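Local coordinates for protein DegT/DnrJ/EryC1/StrS aminotransferase (Brucella abortus 2308, PDB 4QGR) that binds pyridoxal 5'-phosphate and probably acts as a transaminase of the DegT/DnrJ/EryC1/StrS family, at residues P143-G148 and A172-G177; F166-A171 and V190-F195. All coordinates share one frame; numbering follows the deposited sequence.

Contact 1 of 2, residues P143-G148 and A172-G177; sequences PVDLFG and AQSIGG. With PLP (pyridoxal-5'-phosphate), chain E.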
loop_
_atom_site.group_PDB
_atom_site.type_symbol
_atom_site.label_atom_id
_atom_site.label_comp_id
_atom_site.label_asym_id
_atom_site.label_seq_id
_atom_site.Cartn_x
_atom_site.Cartn_y
_atom_site.Cartn_z
ATOM N N PRO A 143 -3.365 19.752 -8.661
ATOM C CA PRO A 143 -4.197 20.565 -7.805
ATOM C C PRO A 143 -4.850 19.703 -6.727
ATOM O O PRO A 143 -5.127 18.508 -6.960
ATOM C CB PRO A 143 -5.254 21.139 -8.759
ATOM C CG PRO A 143 -4.795 20.803 -10.128
ATOM C CD PRO A 143 -3.989 19.533 -9.962
ATOM N N VAL A 144 -5.117 20.322 -5.573
ATOM C CA VAL A 144 -5.811 19.647 -4.466
ATOM C C VAL A 144 -7.147 20.300 -4.231
ATOM O O VAL A 144 -7.257 21.528 -4.256
ATOM C CB VAL A 144 -4.969 19.708 -3.174
ATOM C CG1 VAL A 144 -5.692 19.040 -2.033
ATOM C CG2 VAL A 144 -3.598 19.064 -3.415
ATOM N N ASP A 145 -8.166 19.481 -4.008
ATOM C CA ASP A 145 -9.443 20.008 -3.621
ATOM C C ASP A 145 -9.442 20.115 -2.106
ATOM O O ASP A 145 -9.937 19.242 -1.430
ATOM C CB ASP A 145 -10.559 19.083 -4.060
ATOM C CG ASP A 145 -10.574 18.843 -5.549
ATOM O OD1 ASP A 145 -10.228 19.774 -6.324
ATOM O OD2 ASP A 145 -10.951 17.709 -5.959
ATOM N N LEU A 146 -8.831 21.163 -1.545
ATOM C CA LEU A 146 -8.524 21.138 -0.117
ATOM C C LEU A 146 -9.789 21.264 0.706
ATOM O O LEU A 146 -10.623 22.079 0.423
ATOM C CB LEU A 146 -7.503 22.222 0.281
ATOM C CG LEU A 146 -6.777 21.976 1.605
ATOM C CD1 LEU A 146 -5.913 20.716 1.538
ATOM C CD2 LEU A 146 -5.895 23.140 2.025
ATOM N N PHE A 147 -9.906 20.457 1.741
ATOM C CA PHE A 147 -11.053 20.471 2.696
ATOM C C PHE A 147 -12.381 20.118 2.066
ATOM O O PHE A 147 -13.428 20.270 2.693
ATOM C CB PHE A 147 -11.175 21.809 3.482
ATOM C CG PHE A 147 -9.898 22.225 4.205
ATOM C CD1 PHE A 147 -9.059 21.292 4.813
ATOM C CD2 PHE A 147 -9.536 23.543 4.247
ATOM C CE1 PHE A 147 -7.903 21.693 5.482
ATOM C CE2 PHE A 147 -8.361 23.951 4.940
ATOM C CZ PHE A 147 -7.551 23.017 5.565
ATOM N N GLY A 148 -12.321 19.646 0.826
ATOM C CA GLY A 148 -13.553 19.243 0.092
ATOM C C GLY A 148 -14.017 20.154 -0.984
ATOM O O GLY A 148 -14.979 19.824 -1.717
ATOM N N ALA A 172 -8.553 13.561 -2.564
ATOM C CA ALA A 172 -8.501 12.835 -1.299
ATOM C C ALA A 172 -9.611 13.310 -0.393
ATOM O O ALA A 172 -10.186 12.506 0.356
ATOM C CB ALA A 172 -7.166 13.041 -0.605
ATOM N N GLN A 173 -9.902 14.601 -0.407
ATOM C CA GLN A 173 -10.779 15.170 0.603
ATOM C C GLN A 173 -12.108 15.565 0.053
ATOM O O GLN A 173 -12.909 16.176 0.777
ATOM C CB GLN A 173 -10.114 16.397 1.240
ATOM C CG GLN A 173 -8.888 16.058 2.072
ATOM C CD GLN A 173 -8.179 17.278 2.658
ATOM O OE1 GLN A 173 -8.787 18.310 2.971
ATOM N NE2 GLN A 173 -6.889 17.150 2.833
ATOM N N SER A 174 -12.389 15.262 -1.221
ATOM C CA SER A 174 -13.533 15.925 -1.858
ATOM C C SER A 174 -14.566 14.999 -2.504
ATOM O O SER A 174 -15.369 15.457 -3.291
ATOM C CB SER A 174 -13.039 16.893 -2.914
ATOM O OG SER A 174 -12.266 16.223 -3.877
ATOM N N ILE A 175 -14.581 13.712 -2.175
ATOM C CA ILE A 175 -15.656 12.839 -2.728
ATOM C C ILE A 175 -17.018 13.251 -2.147
ATOM O O ILE A 175 -17.181 13.334 -0.930
ATOM C CB ILE A 175 -15.325 11.335 -2.581
ATOM C CG1 ILE A 175 -14.040 11.000 -3.334
ATOM C CG2 ILE A 175 -16.489 10.469 -3.092
ATOM C CD1 ILE A 175 -14.036 11.336 -4.802
ATOM N N GLY A 176 -17.976 13.574 -3.029
ATOM C CA GLY A 176 -19.239 14.173 -2.632
ATOM C C GLY A 176 -19.333 15.607 -3.002
ATOM O O GLY A 176 -20.443 16.142 -3.103
ATOM N N GLY A 177 -18.170 16.257 -3.213
ATOM C CA GLY A 177 -18.133 17.628 -3.659
ATOM C C GLY A 177 -18.414 17.736 -5.155
ATOM O O GLY A 177 -18.255 16.765 -5.905
HETATM N N1 PLP E . -3.909 13.884 -0.559
HETATM C C2 PLP E . -4.543 14.634 0.361
HETATM C C2A PLP E . -4.999 16.042 0.061
HETATM C C3 PLP E . -4.874 14.008 1.671
HETATM O O3 PLP E . -5.546 14.725 2.564
HETATM C C4 PLP E . -4.355 12.642 1.949
HETATM C C4A PLP E . -4.612 11.805 3.142
HETATM O O4A PLP E . -5.686 11.790 3.708
HETATM C C5 PLP E . -3.663 11.952 0.852
HETATM C C6 PLP E . -3.479 12.628 -0.357
HETATM C C5A PLP E . -3.128 10.550 1.039
HETATM O O4P PLP E . -4.177 9.585 1.200
HETATM P P PLP E . -3.949 8.277 2.109
HETATM O O1P PLP E . -5.084 7.310 1.783
HETATM O O2P PLP E . -2.561 7.756 1.837
HETATM O O3P PLP E . -4.108 8.859 3.523
HETATM O O HOH W 1 -8.648 16.729 -1.715
#

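Contact 2 of 2, residues F166-A171 and V190-F195; sequences FIIEDA and VGATSF. With PLP (pyridoxal-5'-phosphate), chain E.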
loop_
_atom_site.group_PDB
_atom_site.type_symbol
_atom_site.label_atom_id
_atom_site.label_comp_id
_atom_site.label_asym_id
_atom_site.label_seq_id
_atom_site.Cartn_x
_atom_site.Cartn_y
_atom_site.Cartn_z
ATOM N N PHE A 166 -0.047 17.184 -17.847
ATOM C CA PHE A 166 -0.947 16.195 -17.281
ATOM C C PHE A 166 -1.501 16.691 -15.950
ATOM O O PHE A 166 -0.740 17.166 -15.098
ATOM C CB PHE A 166 -0.115 14.925 -17.067
ATOM C CG PHE A 166 -0.892 13.697 -16.707
ATOM C CD1 PHE A 166 -1.769 13.085 -17.610
ATOM C CD2 PHE A 166 -0.635 13.044 -15.510
ATOM C CE1 PHE A 166 -2.432 11.922 -17.251
ATOM C CE2 PHE A 166 -1.266 11.874 -15.172
ATOM C CZ PHE A 166 -2.166 11.304 -16.048
ATOM N N ILE A 167 -2.806 16.582 -15.760
ATOM C CA ILE A 167 -3.426 17.037 -14.527
ATOM C C ILE A 167 -3.985 15.882 -13.765
ATOM O O ILE A 167 -4.831 15.132 -14.270
ATOM C CB ILE A 167 -4.571 18.054 -14.767
ATOM C CG1 ILE A 167 -4.016 19.306 -15.448
ATOM C CG2 ILE A 167 -5.238 18.422 -13.475
ATOM C CD1 ILE A 167 -5.090 20.220 -15.934
ATOM N N ILE A 168 -3.509 15.756 -12.523
ATOM C CA ILE A 168 -4.013 14.764 -11.584
ATOM C C ILE A 168 -4.799 15.526 -10.514
ATOM O O ILE A 168 -4.224 16.363 -9.778
ATOM C CB ILE A 168 -2.894 13.987 -10.887
ATOM C CG1 ILE A 168 -2.017 13.242 -11.889
ATOM C CG2 ILE A 168 -3.521 13.052 -9.845
ATOM C CD1 ILE A 168 -0.686 12.770 -11.312
ATOM N N GLU A 169 -6.086 15.256 -10.422
ATOM C CA GLU A 169 -6.910 15.920 -9.387
ATOM C C GLU A 169 -6.693 15.159 -8.078
ATOM O O GLU A 169 -6.999 13.984 -8.023
ATOM C CB GLU A 169 -8.391 15.871 -9.746
ATOM C CG GLU A 169 -9.306 16.298 -8.592
ATOM C CD GLU A 169 -10.780 16.230 -8.881
ATOM O OE1 GLU A 169 -11.123 15.554 -9.864
ATOM O OE2 GLU A 169 -11.592 16.872 -8.124
ATOM N N ASP A 170 -6.118 15.794 -7.057
ATOM C CA ASP A 170 -6.030 15.177 -5.728
ATOM C C ASP A 170 -7.378 15.456 -4.991
ATOM O O ASP A 170 -7.548 16.473 -4.350
ATOM C CB ASP A 170 -4.819 15.633 -4.937
ATOM C CG ASP A 170 -4.674 14.918 -3.601
ATOM O OD1 ASP A 170 -5.591 14.099 -3.270
ATOM O OD2 ASP A 170 -3.668 15.167 -2.877
ATOM N N ALA A 171 -8.299 14.513 -5.124
ATOM C CA ALA A 171 -9.634 14.554 -4.551
ATOM C C ALA A 171 -9.684 13.673 -3.272
ATOM O O ALA A 171 -10.754 13.153 -2.892
ATOM C CB ALA A 171 -10.638 14.086 -5.585
ATOM N N VAL A 190 -7.084 12.540 -14.760
ATOM C CA VAL A 190 -7.288 11.457 -13.823
ATOM C C VAL A 190 -7.487 12.087 -12.443
ATOM O O VAL A 190 -6.875 13.120 -12.110
ATOM C CB VAL A 190 -6.065 10.485 -13.838
ATOM C CG1 VAL A 190 -4.820 11.191 -13.366
ATOM C CG2 VAL A 190 -6.276 9.208 -13.067
ATOM N N GLY A 191 -8.363 11.467 -11.663
ATOM C CA GLY A 191 -8.600 11.864 -10.298
ATOM C C GLY A 191 -8.102 10.792 -9.365
ATOM O O GLY A 191 -8.041 9.625 -9.719
ATOM N N ALA A 192 -7.789 11.220 -8.142
ATOM C CA ALA A 192 -7.296 10.361 -7.091
ATOM C C ALA A 192 -8.047 10.629 -5.785
ATOM O O ALA A 192 -8.314 11.787 -5.453
ATOM C CB ALA A 192 -5.812 10.636 -6.862
ATOM N N THR A 193 -8.318 9.579 -5.006
ATOM C CA THR A 193 -8.834 9.796 -3.666
ATOM C C THR A 193 -8.333 8.749 -2.659
ATOM O O THR A 193 -7.688 7.750 -3.012
ATOM C CB THR A 193 -10.381 9.863 -3.634
ATOM O OG1 THR A 193 -10.851 10.454 -2.413
ATOM C CG2 THR A 193 -10.973 8.488 -3.746
ATOM N N SER A 194 -8.659 9.061 -1.414
ATOM C CA SER A 194 -8.343 8.300 -0.244
ATOM C C SER A 194 -9.628 7.862 0.415
ATOM O O SER A 194 -10.556 8.672 0.504
ATOM C CB SER A 194 -7.605 9.209 0.758
ATOM O OG SER A 194 -7.430 8.480 1.978
ATOM N N PHE A 195 -9.599 6.653 1.021
ATOM C CA PHE A 195 -10.683 6.132 1.829
ATOM C C PHE A 195 -10.184 5.949 3.245
ATOM O O PHE A 195 -10.695 5.156 4.026
ATOM C CB PHE A 195 -11.239 4.829 1.229
ATOM C CG PHE A 195 -11.780 4.975 -0.171
ATOM C CD1 PHE A 195 -12.658 5.995 -0.515
ATOM C CD2 PHE A 195 -11.404 4.102 -1.172
ATOM C CE1 PHE A 195 -13.135 6.142 -1.805
ATOM C CE2 PHE A 195 -11.897 4.231 -2.465
ATOM C CZ PHE A 195 -12.749 5.233 -2.789
HETATM N N1 PLP E . -3.909 13.884 -0.559
HETATM C C2 PLP E . -4.543 14.634 0.361
HETATM C C2A PLP E . -4.999 16.042 0.061
HETATM C C3 PLP E . -4.874 14.008 1.671
HETATM O O3 PLP E . -5.546 14.725 2.564
HETATM C C4 PLP E . -4.355 12.642 1.949
HETATM C C4A PLP E . -4.612 11.805 3.142
HETATM O O4A PLP E . -5.686 11.790 3.708
HETATM C C5 PLP E . -3.663 11.952 0.852
HETATM C C6 PLP E . -3.479 12.628 -0.357
HETATM C C5A PLP E . -3.128 10.550 1.039
HETATM O O4P PLP E . -4.177 9.585 1.200
HETATM P P PLP E . -3.949 8.277 2.109
HETATM O O1P PLP E . -5.084 7.310 1.783
HETATM O O2P PLP E . -2.561 7.756 1.837
HETATM O O3P PLP E . -4.108 8.859 3.523
#

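Contact 1 of 2, residues P143-G148 and A172-G177
Gln173 and Phe147 meet in a buried loop-to-loop contact at the cofactor pocket, where the loop after strand 137-141 packs on the loop after strand 166-170. The amide of Gln173 bridges protein and ligand. Its OE1 accepts the backbone N-H of Phe147 (N to OE1 2.7 Å), the donor lying 40° out of the carbonyl plane, while NE2 gives a nearly straight bond to O3 of pyridoxal phosphate (2.8 Å, 165° at the hydrogen). CG sits beside the backbone N (chi1 -68°) and the chain runs extended from there, carrying the amide between Phe147 and the cofactor, with Leu146 CD1 alongside it. Ala172 CB lies over one face of the pyridine ring, 3.2 Å from C2, and Val144 CG1 meets the 2-methyl carbon C2A. Farther from the ligand, Ser174 OG donates to the anti lone pair of Asp145 OD2 (2.9 Å); OD1 of this carboxylate is held by Tyr153 OH and Ala151 N. One water accepts from Gln173 N and donates to Asp145 O. OE1 on the N-H of Phe147 and NE2 on both O3 and Tyr323 OH are consistent with one amide orientation, which would be expected to stabilise negative charge on O3.

Contact 2 of 2, residues F166-A171 and V190-F195
Glu169 N donates to Val190 O (2.8 Å) within a parallel strand pair of the central mixed sheet of the PLP-aminotransferase fold, and this pair carries Asp170 and Ser194 to opposite ends of pyridoxal phosphate. Asp170 OD2 lies 2.7 Å from the pyridine N1, a closeness consistent with a protonated ring nitrogen, as in related enzymes; Ser194 OG donates to phosphate oxygen O1P (2.6 Å). Thr95 OG1 is a second partner of Asp170 OD2, and Ala172 N holds OD1. With chi1 at -176°, CG of Asp170 turns away from the backbone N and brings the carboxylate to N1.

Strands 166-170 and 190-194, their directions 27° apart, position these two residues. Ala192 N donates to Glu169 O and Ala171 N to Ala192 O, whereas the bond from Val190 N to Ile167 O is long and weak. On the Asp170 side of the sheet, Ile168 and Val190 run side by side, their CG1 atoms 3.8 Å apart, and Val190 CG1 also touches CZ of Phe166; helix 68-76 packs there through Leu70 and Leu74. Glu169 points to the other side, its carboxylate held by the backbone N-H groups of Gly185 and Phe187. One residue beyond Asp170, Thr193 OG1 donates to Ala171 O (2.7 Å), approaching 44° out of the carbonyl plane.

How the contacts relate
From the N terminus the chain passes 143-148, helix 153-163, strand 166-170, loop 172-177, strands 178-179 and 182-183, and strand 190-194. Contact 1 closes the loop from 143-148 round to 172-177, and contact 2 the one from 166-171 to 190-195. Since 166-171 lies inside the first loop and 172-177 inside the second, the two cross rather than nest. They touch: Pro143 O lies 2.9 Å from Asp170 N, a probable hydrogen bond, and Ile175 CG1 packs on Thr193 OG1. Asp145 OD2 and Glu169 OE2 come within 2.4 Å, doubtfully short unless the carboxylates share a proton. Contact 2 joins two strands of the central sheet, contact 1 loops after strands 137-141 and 166-170, at one cofactor.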